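PDB 4H6U: alpha-tubulin N-acetyltransferase from Danio rerio, which probably transfers the acetyl group of acetyl coenzyme A to a lysine of alpha-tubulin in microtubules, as a member of the GNAT acetyltransferase superfamily. Local coordinates for residues G93-G98 against L120-T125; L102-Q107 against V175-N180; Q151-R156 against F181-G186. The protein carries 1 engineered substitution. All coordinates share one frame; numbering follows the deposited sequence.

Contact 1. Residues G93-G98 against L120-T125; sequences GFLKVG and LAFYVT. Engineered in segment 120-125: A121 (natural residue Asp). With ACO (acetyl coenzyme *a), chain C; PO4 (phosphate ion), chain E.
F94 lies across the backbone from Y123, and its ring can be followed outward atom by atom. CB leaves the strand on the face shared with K96, A121 and Y123; CG then sits between the backbone N and the carbonyl carbon (chi1 62°), which swings the ring over the neighbouring strand. CD1 comes nearest to Y123 N, at 4.1 Å, CE1 reaches A121 CB at 3.9 Å near the ring plane, and CZ comes to 3.5 Å from Y123 CB, which lies over one ring face as a CH-pi contact. A flat phenylalanine suits this place, since it offers a face to Y123 CB and an edge to A121 CB. A121 is an engineered substitution for the natural aspartate.

On the opposite face of the sheet, with L95 and F122, L95 CD1 packs over the F122 ring, whose opposite face carries the CEP methyl of acetyl coenzyme A, while F94 O lies in plane at its edge. Backbone bonds join F94 N to Y123 O (2.8 Å) and K96 N to A121 O (2.7 Å). K96 O takes L120 N at 2.8 Å and, weakly, A121 N: both residues face K96 in a classic beta bulge. The extended K96 chain carries NZ to O3 of a phosphate, probably from the crystallisation solution, at 2.6 Å; K96 of the second subunit binds it too.

The bulge lies beside the acetyl end of the cofactor, and V124 N donates to its pantetheine carbonyl O9P (2.5 Å). A bulge in this strand, with its backbone bonded to pantetheine, is characteristic of the GNAT cofactor site.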
loop_
_atom_site.group_PDB
_atom_site.type_symbol
_atom_site.label_atom_id
_atom_site.label_comp_id
_atom_site.label_asym_id
_atom_site.label_seq_id
_atom_site.Cartn_x
_atom_site.Cartn_y
_atom_site.Cartn_z
ATOM N N GLY A 93 -12.912 -8.841 1.374
ATOM C CA GLY A 93 -12.166 -8.276 2.468
ATOM C C GLY A 93 -10.696 -7.997 2.150
ATOM O O GLY A 93 -10.166 -8.483 1.164
ATOM N N PHE A 94 -10.069 -7.144 2.953
ATOM C CA PHE A 94 -8.634 -6.916 2.862
ATOM C C PHE A 94 -7.960 -6.840 4.238
ATOM O O PHE A 94 -8.565 -6.504 5.234
ATOM C CB PHE A 94 -8.303 -5.654 2.048
ATOM C CG PHE A 94 -8.831 -4.353 2.632
ATOM C CD1 PHE A 94 -8.258 -3.788 3.752
ATOM C CD2 PHE A 94 -9.837 -3.655 1.997
ATOM C CE1 PHE A 94 -8.723 -2.582 4.276
ATOM C CE2 PHE A 94 -10.319 -2.438 2.506
ATOM C CZ PHE A 94 -9.768 -1.903 3.646
ATOM N N LEU A 95 -6.684 -7.177 4.258
ATOM C CA LEU A 95 -5.908 -7.166 5.464
ATOM C C LEU A 95 -4.524 -6.689 5.078
ATOM O O LEU A 95 -3.861 -7.258 4.192
ATOM C CB LEU A 95 -5.853 -8.566 6.070
ATOM C CG LEU A 95 -4.918 -8.854 7.225
ATOM C CD1 LEU A 95 -5.381 -8.013 8.401
ATOM C CD2 LEU A 95 -4.914 -10.379 7.600
ATOM N N LYS A 96 -4.069 -5.671 5.782
ATOM C CA LYS A 96 -2.753 -5.111 5.511
ATOM C C LYS A 96 -1.869 -5.206 6.756
ATOM O O LYS A 96 -2.265 -4.822 7.873
ATOM C CB LYS A 96 -2.903 -3.648 5.081
ATOM C CG LYS A 96 -1.616 -2.965 4.589
ATOM C CD LYS A 96 -1.943 -1.505 4.268
ATOM C CE LYS A 96 -0.777 -0.642 3.978
ATOM N NZ LYS A 96 -1.291 0.696 3.548
ATOM N N VAL A 97 -0.698 -5.796 6.578
ATOM C CA VAL A 97 0.258 -5.874 7.665
ATOM C C VAL A 97 1.548 -5.282 7.248
ATOM O O VAL A 97 1.794 -5.099 6.051
ATOM C CB VAL A 97 0.526 -7.316 8.129
ATOM C CG1 VAL A 97 -0.719 -7.912 8.711
ATOM C CG2 VAL A 97 1.060 -8.139 6.972
ATOM N N GLY A 98 2.376 -4.985 8.242
ATOM C CA GLY A 98 3.693 -4.490 7.962
ATOM C C GLY A 98 4.473 -4.363 9.243
ATOM O O GLY A 98 3.902 -4.180 10.329
ATOM N N LEU A 120 -2.294 -3.060 10.052
ATOM C CA LEU A 120 -2.492 -1.651 9.678
ATOM C C LEU A 120 -3.903 -1.367 9.158
ATOM O O LEU A 120 -4.390 -0.254 9.257
ATOM C CB LEU A 120 -1.432 -1.248 8.637
ATOM C CG LEU A 120 0.010 -1.496 9.115
ATOM C CD1 LEU A 120 1.066 -1.286 8.055
ATOM C CD2 LEU A 120 0.297 -0.623 10.285
ATOM N N ALA A 121 -4.525 -2.346 8.505
ATOM C CA ALA A 121 -5.891 -2.172 7.995
ATOM C C ALA A 121 -6.543 -3.534 7.857
ATOM O O ALA A 121 -5.886 -4.519 7.478
ATOM C CB ALA A 121 -5.888 -1.439 6.663
ATOM N N PHE A 122 -7.821 -3.588 8.193
ATOM C CA PHE A 122 -8.568 -4.837 8.201
ATOM C C PHE A 122 -10.061 -4.515 7.955
ATOM O O PHE A 122 -10.645 -3.707 8.668
ATOM C CB PHE A 122 -8.384 -5.536 9.539
ATOM C CG PHE A 122 -8.784 -6.980 9.527
ATOM C CD1 PHE A 122 -8.894 -7.688 8.336
ATOM C CD2 PHE A 122 -9.055 -7.632 10.705
ATOM C CE1 PHE A 122 -9.261 -9.017 8.333
ATOM C CE2 PHE A 122 -9.439 -8.957 10.712
ATOM C CZ PHE A 122 -9.521 -9.654 9.524
ATOM N N TYR A 123 -10.629 -5.045 6.878
ATOM C CA TYR A 123 -12.005 -4.747 6.518
ATOM C C TYR A 123 -12.635 -5.843 5.691
ATOM O O TYR A 123 -12.014 -6.381 4.771
ATOM C CB TYR A 123 -12.126 -3.431 5.760
ATOM C CG TYR A 123 -13.557 -2.978 5.586
ATOM C CD1 TYR A 123 -14.276 -2.478 6.654
ATOM C CD2 TYR A 123 -14.206 -3.089 4.357
ATOM C CE1 TYR A 123 -15.591 -2.070 6.508
ATOM C CE2 TYR A 123 -15.530 -2.680 4.207
ATOM C CZ TYR A 123 -16.215 -2.186 5.299
ATOM O OH TYR A 123 -17.511 -1.771 5.192
ATOM N N VAL A 124 -13.871 -6.175 6.045
ATOM C CA VAL A 124 -14.713 -7.078 5.266
ATOM C C VAL A 124 -15.935 -6.272 4.890
ATOM O O VAL A 124 -16.469 -5.552 5.724
ATOM C CB VAL A 124 -15.121 -8.296 6.080
ATOM C CG1 VAL A 124 -16.297 -9.066 5.376
ATOM C CG2 VAL A 124 -13.932 -9.182 6.298
ATOM N N THR A 125 -16.375 -6.410 3.644
ATOM C CA THR A 125 -17.499 -5.641 3.140
ATOM C C THR A 125 -18.675 -5.855 4.072
ATOM O O THR A 125 -18.840 -6.960 4.592
ATOM C CB THR A 125 -17.820 -5.999 1.645
ATOM O OG1 THR A 125 -18.720 -5.025 1.073
ATOM C CG2 THR A 125 -18.425 -7.405 1.531
HETATM N N1A ACO C . -20.044 -6.146 16.218
HETATM C C2A ACO C . -19.169 -6.798 17.061
HETATM N N3A ACO C . -18.256 -7.686 16.728
HETATM C C4A ACO C . -18.223 -8.024 15.369
HETATM C C5A ACO C . -19.080 -7.462 14.402
HETATM C C6A ACO C . -20.012 -6.482 14.895
HETATM N N6A ACO C . -20.908 -5.826 14.117
HETATM N N7A ACO C . -18.765 -8.034 13.134
HETATM C C8A ACO C . -17.750 -8.946 13.367
HETATM N N9A ACO C . -17.424 -8.948 14.738
HETATM C C1B ACO C . -16.454 -9.697 15.502
HETATM C C2B ACO C . -17.075 -10.483 16.646
HETATM O O2B ACO C . -16.120 -10.868 17.595
HETATM C C3B ACO C . -17.496 -11.767 15.811
HETATM O O3B ACO C . -17.684 -12.828 16.544
HETATM P P3B ACO C . -19.439 -13.109 17.009
HETATM O O7A ACO C . -19.182 -14.392 17.738
HETATM O O8A ACO C . -19.656 -11.872 17.847
HETATM O O9A ACO C . -20.136 -13.159 15.687
HETATM C C4B ACO C . -16.311 -11.942 14.903
HETATM O O4B ACO C . -15.789 -10.600 14.651
HETATM C C5B ACO C . -16.762 -12.659 13.630
HETATM O O5B ACO C . -15.761 -13.382 13.019
HETATM P P1A ACO C . -15.593 -13.212 11.370
HETATM O O1A ACO C . -14.464 -14.120 11.037
HETATM O O2A ACO C . -16.947 -13.283 10.694
HETATM O O3A ACO C . -15.021 -11.659 11.199
HETATM P P2A ACO C . -15.499 -10.704 10.052
HETATM O O4A ACO C . -15.284 -11.240 8.678
HETATM O O5A ACO C . -16.710 -9.893 10.353
HETATM O O6A ACO C . -14.131 -9.486 10.046
HETATM C CBP ACO C . -13.599 -7.339 10.877
HETATM C CCP ACO C . -13.796 -8.816 11.201
HETATM C CDP ACO C . -13.250 -6.514 12.124
HETATM C CEP ACO C . -12.498 -7.173 9.783
HETATM C CAP ACO C . -14.956 -6.866 10.264
HETATM O OAP ACO C . -16.060 -6.962 11.139
HETATM C C9P ACO C . -14.843 -5.495 9.533
HETATM O O9P ACO C . -14.313 -5.470 8.448
HETATM N N8P ACO C . -15.190 -4.240 9.908
HETATM C C7P ACO C . -15.794 -3.737 11.046
HETATM C C6P ACO C . -15.543 -2.155 11.191
HETATM C C5P ACO C . -14.123 -1.588 10.797
HETATM O O5P ACO C . -13.989 -0.445 10.328
HETATM N N4P ACO C . -12.964 -2.410 10.997
HETATM C C3P ACO C . -11.517 -2.020 10.707
HETATM C C2P ACO C . -10.359 -2.607 11.622
HETATM S S1P ACO C . -9.109 -1.439 12.567
HETATM C C ACO C . -7.548 -1.592 11.692
HETATM O O ACO C . -7.601 -1.958 10.578
HETATM C CH3 ACO C . -6.342 -2.009 12.502
HETATM P P PO4 E . 1.664 1.769 2.092
HETATM O O1 PO4 E . 0.774 2.209 0.955
HETATM O O2 PO4 E . 2.925 2.608 2.163
HETATM O O3 PO4 E . 0.992 1.970 3.430
HETATM O O4 PO4 E . 1.964 0.302 1.840
#

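Contact 2. Residues L102-Q107 against V175-N180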
loop_
_atom_site.group_PDB
_atom_site.type_symbol
_atom_site.label_atom_id
_atom_site.label_comp_id
_atom_site.label_asym_id
_atom_site.label_seq_id
_atom_site.Cartn_x
_atom_site.Cartn_y
_atom_site.Cartn_z
ATOM N N LEU A 102 8.542 0.462 16.739
ATOM C CA LEU A 102 7.704 1.031 17.796
ATOM C C LEU A 102 8.488 1.198 19.087
ATOM O O LEU A 102 9.357 0.384 19.419
ATOM C CB LEU A 102 6.500 0.146 18.075
ATOM C CG LEU A 102 5.470 -0.017 16.974
ATOM C CD1 LEU A 102 4.408 -1.000 17.427
ATOM C CD2 LEU A 102 4.845 1.304 16.598
ATOM N N PHE A 103 8.167 2.266 19.809
ATOM C CA PHE A 103 8.670 2.476 21.166
ATOM C C PHE A 103 7.565 2.117 22.118
ATOM O O PHE A 103 6.592 2.855 22.264
ATOM C CB PHE A 103 9.064 3.933 21.366
ATOM C CG PHE A 103 10.195 4.344 20.514
ATOM C CD1 PHE A 103 11.476 4.401 21.034
ATOM C CD2 PHE A 103 9.999 4.622 19.164
ATOM C CE1 PHE A 103 12.559 4.777 20.236
ATOM C CE2 PHE A 103 11.083 5.000 18.349
ATOM C CZ PHE A 103 12.360 5.075 18.892
ATOM N N LEU A 104 7.686 0.965 22.742
ATOM C CA LEU A 104 6.572 0.453 23.519
ATOM C C LEU A 104 6.876 0.475 24.997
ATOM O O LEU A 104 8.031 0.493 25.396
ATOM C CB LEU A 104 6.289 -0.987 23.134
ATOM C CG LEU A 104 5.808 -1.297 21.726
ATOM C CD1 LEU A 104 5.734 -2.819 21.572
ATOM C CD2 LEU A 104 4.465 -0.641 21.406
ATOM N N LEU A 105 5.823 0.440 25.800
ATOM C CA LEU A 105 5.942 0.244 27.231
ATOM C C LEU A 105 5.636 -1.208 27.550
ATOM O O LEU A 105 4.753 -1.795 26.946
ATOM C CB LEU A 105 4.959 1.157 27.977
ATOM C CG LEU A 105 5.115 2.653 27.696
ATOM C CD1 LEU A 105 4.114 3.435 28.514
ATOM C CD2 LEU A 105 6.548 3.109 27.995
ATOM N N ASP A 106 6.364 -1.813 28.474
ATOM C CA ASP A 106 6.028 -3.182 28.833
ATOM C C ASP A 106 5.079 -3.255 30.034
ATOM O O ASP A 106 4.415 -2.288 30.340
ATOM C CB ASP A 106 7.276 -4.011 29.051
ATOM C CG ASP A 106 8.050 -3.593 30.250
ATOM O OD1 ASP A 106 7.461 -3.103 31.236
ATOM O OD2 ASP A 106 9.267 -3.835 30.234
ATOM N N GLN A 107 4.946 -4.419 30.658
ATOM C CA GLN A 107 3.963 -4.582 31.720
ATOM C C GLN A 107 4.290 -3.782 32.959
ATOM O O GLN A 107 3.392 -3.486 33.725
ATOM C CB GLN A 107 3.833 -6.054 32.099
ATOM C CG GLN A 107 3.243 -6.873 30.954
ATOM C CD GLN A 107 3.859 -8.236 30.780
ATOM O OE1 GLN A 107 5.075 -8.380 30.663
ATOM N NE2 GLN A 107 3.009 -9.254 30.746
ATOM N N VAL A 175 -1.620 -4.449 27.218
ATOM C CA VAL A 175 -0.596 -3.762 27.952
ATOM C C VAL A 175 -0.634 -2.330 27.495
ATOM O O VAL A 175 -0.272 -2.022 26.357
ATOM C CB VAL A 175 0.758 -4.349 27.692
ATOM C CG1 VAL A 175 1.795 -3.634 28.526
ATOM C CG2 VAL A 175 0.747 -5.852 27.996
ATOM N N PRO A 176 -1.096 -1.446 28.384
ATOM C CA PRO A 176 -1.378 -0.051 28.027
ATOM C C PRO A 176 -0.200 0.606 27.374
ATOM O O PRO A 176 0.932 0.401 27.785
ATOM C CB PRO A 176 -1.679 0.613 29.368
ATOM C CG PRO A 176 -2.089 -0.500 30.262
ATOM C CD PRO A 176 -1.317 -1.706 29.815
ATOM N N GLN A 177 -0.488 1.337 26.313
ATOM C CA GLN A 177 0.501 2.085 25.558
ATOM C C GLN A 177 0.070 3.523 25.448
ATOM O O GLN A 177 -1.060 3.856 25.769
ATOM C CB GLN A 177 0.632 1.502 24.155
ATOM C CG GLN A 177 1.000 0.070 24.147
ATOM C CD GLN A 177 2.343 -0.158 24.789
ATOM O OE1 GLN A 177 3.262 0.640 24.609
ATOM N NE2 GLN A 177 2.486 -1.276 25.495
ATOM N N VAL A 178 0.961 4.385 24.986
ATOM C CA VAL A 178 0.582 5.776 24.743
ATOM C C VAL A 178 0.765 6.145 23.278
ATOM O O VAL A 178 0.543 7.275 22.893
ATOM C CB VAL A 178 1.394 6.760 25.607
ATOM C CG1 VAL A 178 1.067 6.550 27.074
ATOM C CG2 VAL A 178 2.912 6.606 25.316
ATOM N N ASN A 179 1.113 5.179 22.450
ATOM C CA ASN A 179 1.402 5.465 21.059
ATOM C C ASN A 179 0.374 4.949 20.037
ATOM O O ASN A 179 0.725 4.798 18.864
ATOM C CB ASN A 179 2.757 4.869 20.712
ATOM C CG ASN A 179 2.689 3.382 20.561
ATOM O OD1 ASN A 179 1.691 2.741 20.931
ATOM N ND2 ASN A 179 3.751 2.804 20.019
ATOM N N ASN A 180 -0.872 4.686 20.452
ATOM C CA ASN A 180 -1.944 4.282 19.506
ATOM C C ASN A 180 -1.911 2.852 18.976
ATOM O O ASN A 180 -2.767 2.480 18.171
ATOM C CB ASN A 180 -1.970 5.191 18.278
ATOM C CG ASN A 180 -2.354 6.601 18.607
ATOM O OD1 ASN A 180 -1.761 7.543 18.084
ATOM N ND2 ASN A 180 -3.357 6.771 19.463
HETATM O O HOH W 1 6.283 4.209 18.663
HETATM O O HOH W 2 2.527 -0.363 30.099
#
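Q177 and L105 meet through a pair of hydrogen bonds from one carboxamide. The side chain of Q177 imitates a peptide group: OE1 accepts from L105 N at 2.8 Å, almost straight at 176°, and NE2 donates to L105 O at 2.7 Å. Both bonds lie in the plane of the accepting carbonyl, on a lone pair, so the amide is fixed against rotation. The chain bends at chi2 (-62°) to bring the group to the strand, and NE2 also reaches back to V175 O, 3.0 Å away and above that carbonyl's plane. Glutamine suits the place because it offers an acceptor and a donor side by side.

The aliphatic start of L105 slides past Q177 in the opposite direction, with CB against OE1. At the other end N179 crosses L102 at about a right angle, and its ND2 lies against the CD2 methyls of L102 and L104; a water accepts from both N179 ND2 and F103 N. N179 OD1 turns instead to the amide of F181. A second water gives its hydrogens to D106 O and P176 O.

The loop 175-180 thus edges the two-stranded hairpin of 102-105 and 111-114, its glutamine side chain standing in for the peptide of a further strand.

Contact 3. Residues Q151-R156 against F181-G186; sequences QMAYDR and FVVFAG
Backbone hydrogen bonds join Y154 and V182 in both directions: Y154 N gives to V182 O at 2.8 Å, and V182 N gives to Y154 O at 2.7 Å. This is one antiparallel hydrogen-bonded pair, followed by the non-hydrogen-bonded pair D155 and F181. Two CA-H...O contacts, A153 CA to V182 O and F181 CA to Y154 O, supplement them. Further along, a water joins the two chains, donating to M152 O and accepting from F184 N.

Where a charge meets a ring, D155 and F181 stack: the carboxylate lies over one ring face, the two planes 29° apart. D155 CB approaches F181 CE2 at 3.4 Å, and OD2 comes equally near to CZ. With D155 CG anti to the backbone N, chi1 -173° carries the carboxylate over the ring face. OD1 also stands over the centre of the R156 guanidinium, an electrostatic pairing without a directed N-H. An alanine in place of F181 would be likely to open a gap beside D155 and leave its carboxylate freer to turn.

Apolar contacts fill the rest. A153 CB meets V183 CG1 at 3.7 Å and F181 CD2 at 4.1 Å; its small methyl suits a position shared by two larger side chains. Y154 presents CD2 to the edge of the F184 ring, the side chains crossing at about a right angle, while its hydroxyl bonds to P149 O.

Strand 153-155 lies between 117-124, its parallel neighbour, and 181-182, the outermost strand at this end of the sheet. Y154 packs on F138 of helix 133-145, F181 on L102 of strand 102-105, and D155 and R156 border the cofactor.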
loop_
_atom_site.group_PDB
_atom_site.type_symbol
_atom_site.label_atom_id
_atom_site.label_comp_id
_atom_site.label_asym_id
_atom_site.label_seq_id
_atom_site.Cartn_x
_atom_site.Cartn_y
_atom_site.Cartn_z
ATOM N N GLN A 151 2.021 -11.935 19.186
ATOM C CA GLN A 151 3.359 -11.388 18.883
ATOM C C GLN A 151 3.326 -10.209 17.959
ATOM O O GLN A 151 4.371 -9.650 17.637
ATOM C CB GLN A 151 4.249 -12.444 18.213
ATOM C CG GLN A 151 4.503 -13.705 19.023
ATOM C CD GLN A 151 5.189 -14.800 18.196
ATOM O OE1 GLN A 151 4.820 -15.056 17.044
ATOM N NE2 GLN A 151 6.238 -15.391 18.758
ATOM N N MET A 152 2.134 -9.780 17.570
ATOM C CA MET A 152 2.024 -8.606 16.724
ATOM C C MET A 152 1.406 -7.432 17.460
ATOM O O MET A 152 0.864 -7.584 18.541
ATOM C CB MET A 152 1.217 -8.917 15.479
ATOM C CG MET A 152 -0.199 -9.180 15.729
ATOM S SD MET A 152 -1.044 -9.318 14.137
ATOM C CE MET A 152 0.025 -10.428 13.304
ATOM N N ALA A 153 1.548 -6.254 16.871
ATOM C CA ALA A 153 0.919 -5.036 17.360
ATOM C C ALA A 153 -0.245 -4.604 16.448
ATOM O O ALA A 153 -0.286 -4.939 15.264
ATOM C CB ALA A 153 1.952 -3.921 17.429
ATOM N N TYR A 154 -1.212 -3.901 17.024
ATOM C CA TYR A 154 -2.394 -3.523 16.279
ATOM C C TYR A 154 -2.555 -2.006 16.281
ATOM O O TYR A 154 -2.666 -1.365 17.326
ATOM C CB TYR A 154 -3.619 -4.222 16.870
ATOM C CG TYR A 154 -3.484 -5.727 16.806
ATOM C CD1 TYR A 154 -3.953 -6.446 15.707
ATOM C CD2 TYR A 154 -2.830 -6.434 17.820
ATOM C CE1 TYR A 154 -3.819 -7.841 15.647
ATOM C CE2 TYR A 154 -2.683 -7.815 17.764
ATOM C CZ TYR A 154 -3.165 -8.515 16.665
ATOM O OH TYR A 154 -3.016 -9.886 16.633
ATOM N N ASP A 155 -2.528 -1.422 15.090
ATOM C CA ASP A 155 -2.560 0.025 14.962
ATOM C C ASP A 155 -4.007 0.564 15.012
ATOM O O ASP A 155 -4.786 0.372 14.080
ATOM C CB ASP A 155 -1.922 0.375 13.646
ATOM C CG ASP A 155 -1.723 1.841 13.455
ATOM O OD1 ASP A 155 -2.247 2.674 14.217
ATOM O OD2 ASP A 155 -0.993 2.153 12.513
ATOM N N ARG A 156 -4.363 1.267 16.090
ATOM C CA ARG A 156 -5.674 1.903 16.178
ATOM C C ARG A 156 -6.839 0.999 15.741
ATOM O O ARG A 156 -7.646 1.361 14.888
ATOM C CB ARG A 156 -5.700 3.222 15.389
ATOM C CG ARG A 156 -4.654 4.248 15.862
ATOM C CD ARG A 156 -4.733 5.544 15.066
ATOM N NE ARG A 156 -4.333 5.381 13.673
ATOM C CZ ARG A 156 -3.159 5.753 13.161
ATOM N NH1 ARG A 156 -2.221 6.302 13.934
ATOM N NH2 ARG A 156 -2.922 5.562 11.862
ATOM N N PHE A 181 -0.907 2.088 19.369
ATOM C CA PHE A 181 -0.844 0.680 19.012
ATOM C C PHE A 181 -1.288 -0.106 20.215
ATOM O O PHE A 181 -1.131 0.327 21.365
ATOM C CB PHE A 181 0.569 0.252 18.575
ATOM C CG PHE A 181 0.937 0.698 17.192
ATOM C CD1 PHE A 181 1.298 2.000 16.948
ATOM C CD2 PHE A 181 0.897 -0.186 16.131
ATOM C CE1 PHE A 181 1.649 2.412 15.654
ATOM C CE2 PHE A 181 1.226 0.220 14.865
ATOM C CZ PHE A 181 1.610 1.508 14.623
ATOM N N VAL A 182 -1.903 -1.242 19.924
ATOM C CA VAL A 182 -2.335 -2.156 20.942
ATOM C C VAL A 182 -1.494 -3.449 20.875
ATOM O O VAL A 182 -1.219 -3.993 19.796
ATOM C CB VAL A 182 -3.814 -2.476 20.781
ATOM C CG1 VAL A 182 -4.217 -3.581 21.750
ATOM C CG2 VAL A 182 -4.623 -1.233 21.015
ATOM N N VAL A 183 -1.043 -3.879 22.040
ATOM C CA VAL A 183 -0.313 -5.108 22.187
ATOM C C VAL A 183 -0.812 -5.818 23.430
ATOM O O VAL A 183 -1.253 -5.185 24.392
ATOM C CB VAL A 183 1.211 -4.891 22.299
ATOM C CG1 VAL A 183 1.732 -4.185 21.084
ATOM C CG2 VAL A 183 1.531 -4.143 23.543
ATOM N N PHE A 184 -0.785 -7.145 23.385
ATOM C CA PHE A 184 -1.312 -7.921 24.491
ATOM C C PHE A 184 -0.209 -8.585 25.315
ATOM O O PHE A 184 0.944 -8.642 24.902
ATOM C CB PHE A 184 -2.315 -8.936 23.985
ATOM C CG PHE A 184 -3.521 -8.323 23.317
ATOM C CD1 PHE A 184 -4.699 -8.111 24.023
ATOM C CD2 PHE A 184 -3.448 -7.926 21.981
ATOM C CE1 PHE A 184 -5.836 -7.551 23.401
ATOM C CE2 PHE A 184 -4.555 -7.396 21.326
ATOM C CZ PHE A 184 -5.782 -7.201 22.046
ATOM N N ALA A 185 -0.592 -9.099 26.476
ATOM C CA ALA A 185 0.366 -9.619 27.445
ATOM C C ALA A 185 1.374 -10.583 26.797
ATOM O O ALA A 185 2.581 -10.444 27.008
ATOM C CB ALA A 185 -0.367 -10.285 28.596
ATOM N N GLY A 186 0.873 -11.502 25.963
ATOM C CA GLY A 186 1.663 -12.548 25.339
ATOM C C GLY A 186 2.815 -12.044 24.494
ATOM O O GLY A 186 3.730 -12.795 24.163
HETATM O O HOH W 3 0.046 -8.380 20.876
#

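Contact 1 lies at the heart of the chain, whereas contact 2 is a partly exposed contact about 22 Å away, centre to centre, and contact 3 is buried but near the edge of the sheet. Contacts 1 and 3 belong to the same mixed sheet, since strands 117-124 and 153-155 are neighbours in it; L120 packs on D155, and both contacts border the cofactor. Contacts 2 and 3 are joined by the chain running from 175-180 into 181-186 and by L102 against F181. The chemistry follows: a bulged antiparallel ladder and aromatic faces in contact 1, a short ladder with a carboxylate-ring stack in contact 3, and in contact 2 a glutamine carboxamide pairing with backbone in place of a second strand.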